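Local structure of uncharacterized protein (Bacteroides vulgatus, 4QB7) at residues K35-T47 against T59-W71. The protein is probably a component of the tip of the fimbrium, a surface filament that mediates cell adhesion and biofilm formation. Numbering follows the deposited sequence.
Sequences KANAGFGIFAYQT and TTPNFMYNEHATW. With SO4 (sulfate ion), chain D.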
# COMPACT_ATOMS: atom_id res chain seq x y z
N LYS A 35 0.79 15.63 -7.26
CA LYS A 35 1.28 16.87 -7.87
C LYS A 35 2.78 16.77 -8.21
O LYS A 35 3.19 17.18 -9.29
CB LYS A 35 1.03 18.08 -6.94
CG LYS A 35 -0.41 18.52 -6.86
CD LYS A 35 -0.62 19.56 -5.81
CE LYS A 35 -2.07 19.96 -5.71
NZ LYS A 35 -2.34 20.71 -4.45
N ALA A 36 3.58 16.21 -7.30
CA ALA A 36 5.04 16.08 -7.43
C ALA A 36 5.44 15.04 -8.47
O ALA A 36 6.36 15.31 -9.25
CB ALA A 36 5.66 15.73 -6.08
N ASN A 37 4.75 13.87 -8.48
CA ASN A 37 5.04 12.75 -9.38
C ASN A 37 4.29 12.82 -10.73
O ASN A 37 4.36 13.84 -11.44
CB ASN A 37 4.77 11.43 -8.68
CG ASN A 37 5.61 11.23 -7.44
OD1 ASN A 37 6.56 11.98 -7.14
ND2 ASN A 37 5.27 10.19 -6.68
N ALA A 38 3.63 11.70 -11.10
CA ALA A 38 3.03 11.48 -12.41
C ALA A 38 1.56 11.94 -12.59
O ALA A 38 1.00 11.75 -13.67
CB ALA A 38 3.12 9.98 -12.70
N GLY A 39 0.95 12.51 -11.56
CA GLY A 39 -0.45 12.88 -11.62
C GLY A 39 -1.31 11.64 -11.58
O GLY A 39 -0.90 10.61 -11.03
N PHE A 40 -2.48 11.67 -12.19
CA PHE A 40 -3.39 10.53 -12.18
C PHE A 40 -4.02 10.31 -13.56
O PHE A 40 -3.83 11.14 -14.45
CB PHE A 40 -4.47 10.72 -11.09
CG PHE A 40 -5.37 11.93 -11.22
CD1 PHE A 40 -4.97 13.17 -10.72
CD2 PHE A 40 -6.64 11.82 -11.76
CE1 PHE A 40 -5.80 14.29 -10.81
CE2 PHE A 40 -7.47 12.94 -11.86
CZ PHE A 40 -7.05 14.17 -11.37
N GLY A 41 -4.72 9.19 -13.72
CA GLY A 41 -5.41 8.83 -14.95
C GLY A 41 -6.91 8.73 -14.75
O GLY A 41 -7.37 8.22 -13.73
N ILE A 42 -7.69 9.24 -15.72
CA ILE A 42 -9.15 9.29 -15.68
C ILE A 42 -9.78 8.40 -16.73
O ILE A 42 -9.34 8.40 -17.88
CB ILE A 42 -9.68 10.75 -15.87
CG1 ILE A 42 -8.93 11.77 -15.00
CG2 ILE A 42 -11.20 10.84 -15.69
CD1 ILE A 42 -9.20 13.24 -15.37
N PHE A 43 -10.87 7.72 -16.35
CA PHE A 43 -11.81 6.99 -17.19
C PHE A 43 -13.09 7.76 -17.15
O PHE A 43 -13.50 8.18 -16.07
CB PHE A 43 -12.05 5.56 -16.71
CG PHE A 43 -10.88 4.62 -16.80
CD1 PHE A 43 -10.00 4.48 -15.72
CD2 PHE A 43 -10.72 3.77 -17.89
CE1 PHE A 43 -8.95 3.54 -15.77
CE2 PHE A 43 -9.67 2.86 -17.95
CZ PHE A 43 -8.79 2.74 -16.89
N ALA A 44 -13.73 8.00 -18.29
CA ALA A 44 -15.00 8.70 -18.33
C ALA A 44 -15.93 8.03 -19.33
O ALA A 44 -15.55 7.76 -20.46
CB ALA A 44 -14.81 10.17 -18.64
N TYR A 45 -17.15 7.74 -18.87
CA TYR A 45 -18.20 7.04 -19.61
C TYR A 45 -19.41 7.94 -19.79
O TYR A 45 -20.10 8.28 -18.82
CB TYR A 45 -18.60 5.77 -18.83
CG TYR A 45 -17.51 4.74 -18.60
CD1 TYR A 45 -16.48 4.99 -17.69
CD2 TYR A 45 -17.58 3.48 -19.16
CE1 TYR A 45 -15.49 4.03 -17.44
CE2 TYR A 45 -16.62 2.51 -18.89
CZ TYR A 45 -15.55 2.81 -18.06
OH TYR A 45 -14.59 1.86 -17.82
N GLN A 46 -19.67 8.34 -21.01
CA GLN A 46 -20.84 9.15 -21.31
C GLN A 46 -22.07 8.24 -21.56
O GLN A 46 -22.02 7.32 -22.38
CB GLN A 46 -20.59 10.08 -22.50
CG GLN A 46 -21.71 11.08 -22.69
CD GLN A 46 -21.49 11.91 -23.90
OE1 GLN A 46 -21.30 13.12 -23.82
NE2 GLN A 46 -21.49 11.27 -25.06
N THR A 47 -23.15 8.50 -20.80
CA THR A 47 -24.42 7.79 -20.89
C THR A 47 -25.52 8.80 -21.22
O THR A 47 -25.29 10.02 -21.23
CB THR A 47 -24.77 7.06 -19.55
OG1 THR A 47 -25.29 7.99 -18.60
CG2 THR A 47 -23.63 6.23 -18.97
N THR A 59 -21.80 0.04 -21.87
CA THR A 59 -21.07 1.30 -22.05
C THR A 59 -19.57 1.06 -21.88
O THR A 59 -19.15 0.42 -20.91
CB THR A 59 -21.56 2.39 -21.08
OG1 THR A 59 -22.97 2.50 -21.18
CG2 THR A 59 -20.96 3.76 -21.39
N THR A 60 -18.77 1.60 -22.83
CA THR A 60 -17.31 1.52 -22.82
C THR A 60 -16.74 2.89 -22.37
O THR A 60 -17.48 3.87 -22.44
CB THR A 60 -16.76 1.11 -24.22
OG1 THR A 60 -16.91 2.16 -25.18
CG2 THR A 60 -17.34 -0.20 -24.73
N PRO A 61 -15.44 3.00 -21.94
CA PRO A 61 -14.90 4.34 -21.57
C PRO A 61 -14.79 5.22 -22.81
O PRO A 61 -13.72 5.48 -23.36
CB PRO A 61 -13.53 4.01 -20.95
CG PRO A 61 -13.15 2.72 -21.54
CD PRO A 61 -14.41 1.95 -21.80
N ASN A 62 -15.95 5.65 -23.28
CA ASN A 62 -16.14 6.36 -24.55
C ASN A 62 -15.83 7.85 -24.51
O ASN A 62 -15.86 8.48 -25.56
CB ASN A 62 -17.59 6.16 -24.99
CG ASN A 62 -18.61 6.68 -24.00
OD1 ASN A 62 -18.37 7.62 -23.25
ND2 ASN A 62 -19.79 6.10 -23.99
N PHE A 63 -15.59 8.42 -23.33
CA PHE A 63 -15.37 9.86 -23.17
C PHE A 63 -13.92 10.18 -22.81
O PHE A 63 -13.38 11.16 -23.30
CB PHE A 63 -16.32 10.40 -22.11
CG PHE A 63 -16.46 11.90 -22.15
CD1 PHE A 63 -17.23 12.52 -23.13
CD2 PHE A 63 -15.80 12.69 -21.22
CE1 PHE A 63 -17.34 13.90 -23.17
CE2 PHE A 63 -15.91 14.08 -21.26
CZ PHE A 63 -16.67 14.67 -22.24
N MSE A 64 -13.31 9.39 -21.93
CA MSE A 64 -11.91 9.53 -21.54
C MSE A 64 -11.38 8.15 -21.29
O MSE A 64 -12.05 7.37 -20.62
CB MSE A 64 -11.73 10.43 -20.28
CG MSE A 64 -11.91 11.94 -20.52
SE MSE A 64 -11.53 12.94 -18.90
CE MSE A 64 -11.96 14.68 -19.47
N TYR A 65 -10.21 7.80 -21.85
CA TYR A 65 -9.59 6.50 -21.60
C TYR A 65 -8.19 6.75 -21.11
O TYR A 65 -7.33 7.16 -21.90
CB TYR A 65 -9.63 5.55 -22.83
CG TYR A 65 -8.96 4.23 -22.52
CD1 TYR A 65 -9.60 3.26 -21.76
CD2 TYR A 65 -7.62 4.02 -22.86
CE1 TYR A 65 -8.95 2.09 -21.37
CE2 TYR A 65 -6.95 2.85 -22.46
CZ TYR A 65 -7.63 1.89 -21.74
OH TYR A 65 -6.97 0.74 -21.37
N ASN A 66 -7.97 6.57 -19.81
CA ASN A 66 -6.68 6.81 -19.17
C ASN A 66 -6.15 8.21 -19.53
O ASN A 66 -5.00 8.36 -19.97
CB ASN A 66 -5.66 5.70 -19.51
CG ASN A 66 -4.43 5.72 -18.66
OD1 ASN A 66 -4.50 5.96 -17.47
ND2 ASN A 66 -3.28 5.47 -19.27
N GLU A 67 -7.01 9.24 -19.38
CA GLU A 67 -6.66 10.64 -19.64
C GLU A 67 -5.66 11.08 -18.59
O GLU A 67 -5.93 10.92 -17.41
CB GLU A 67 -7.90 11.53 -19.64
CG GLU A 67 -7.65 12.95 -20.14
CD GLU A 67 -7.16 13.06 -21.57
OE1 GLU A 67 -7.73 12.39 -22.46
OE2 GLU A 67 -6.19 13.83 -21.79
N HIS A 68 -4.49 11.57 -19.01
CA HIS A 68 -3.42 11.99 -18.10
C HIS A 68 -3.70 13.38 -17.52
O HIS A 68 -3.62 14.40 -18.23
CB HIS A 68 -2.06 11.97 -18.80
CG HIS A 68 -0.90 12.06 -17.86
ND1 HIS A 68 0.38 12.33 -18.32
CD2 HIS A 68 -0.86 11.93 -16.51
CE1 HIS A 68 1.15 12.32 -17.25
NE2 HIS A 68 0.45 12.08 -16.14
N ALA A 69 -4.03 13.41 -16.21
CA ALA A 69 -4.29 14.62 -15.44
C ALA A 69 -3.05 14.98 -14.63
O ALA A 69 -2.54 14.16 -13.86
CB ALA A 69 -5.48 14.43 -14.52
N THR A 70 -2.51 16.19 -14.86
CA THR A 70 -1.31 16.66 -14.17
C THR A 70 -1.53 18.05 -13.58
O THR A 70 -2.43 18.78 -14.03
CB THR A 70 -0.09 16.68 -15.12
OG1 THR A 70 -0.34 17.56 -16.23
CG2 THR A 70 0.32 15.32 -15.58
N TRP A 71 -0.68 18.42 -12.61
CA TRP A 71 -0.69 19.70 -11.93
C TRP A 71 0.32 20.67 -12.58
O TRP A 71 1.50 20.33 -12.72
CB TRP A 71 -0.38 19.46 -10.47
CG TRP A 71 -0.38 20.69 -9.62
CD1 TRP A 71 0.71 21.38 -9.16
CD2 TRP A 71 -1.53 21.35 -9.06
NE1 TRP A 71 0.32 22.40 -8.34
CE2 TRP A 71 -1.05 22.42 -8.27
CE3 TRP A 71 -2.91 21.13 -9.14
CZ2 TRP A 71 -1.92 23.25 -7.54
CZ3 TRP A 71 -3.76 21.95 -8.42
CH2 TRP A 71 -3.27 22.98 -7.62
S SO4 D . -20.39 3.02 -26.16
O1 SO4 D . -20.66 3.15 -24.76
O2 SO4 D . -21.29 2.01 -26.69
O3 SO4 D . -20.62 4.31 -26.82
O4 SO4 D . -19.03 2.61 -26.43
O HOH W 1 1.11 16.07 -11.70
O HOH W 2 -24.38 4.79 -22.58
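Phe40, Ile42 and Ala44 pair antiparallel with Ala69, Glu67 and Met64, joining strands 40-47 and 64-72 in a sheet of the fimbrillin-like fold. Strand 90-97 bonds along the other edge of strand 40-47. Two beta bulges interrupt the ladder. In the classic bulge, Phe63 N and Met64 N reach Ala44 O from the same face of its plane. The other is a G1 bulge, where Asn66 and Glu67 both face Ile42.

On the face bearing Phe40 and Ile42, the Ala69 methyl fits under the Phe40 ring and against Ile42 CD1. Ala69 CB sits over the centre of the Phe40 ring, 3.6 Å from its centroid. Phe40 CG lies between the backbone N and carbonyl carbon (chi1 60°), which lays the ring across that methyl. The other branch of Ile42, CG2, touches the selenium of Met64. Leu16 of strand 15-18 packs on both Ile42 and Ala69. The Ala44 methyl is a small bump that touches both Met64 CB, at 3.5 Å, and the edge of the Phe63 ring.

Pro61, centre of an inverse gamma turn, covers one face of the Tyr45 ring, its CA over the middle in a CH-pi contact. Phe43 turns its edge to the face of Tyr65 in an offset edge-to-face pair, planes at 83°. Asn62 then clasps the backbone of Gln46: OD1 accepts from Gln46 N at 2.7 Å, and ND2 donates to Gln46 O and also to a sulfate ion, probably from the crystallisation liquor.

At the far end the extended Lys35 chain runs over the Trp71 indole. Lys35 CE stands 3.5 Å from the centroid of the six-membered ring, and Lys35 NZ lies 4.2 Å from the same centroid, a cation-pi contact. With an alanine in place of Trp71, Lys35 is likely to lose the face its chain lies on and be freer to turn. Nearby, His68 NE2 donates to Ala38 O at 2.6 Å, with the oxygen in the plane of the imidazole.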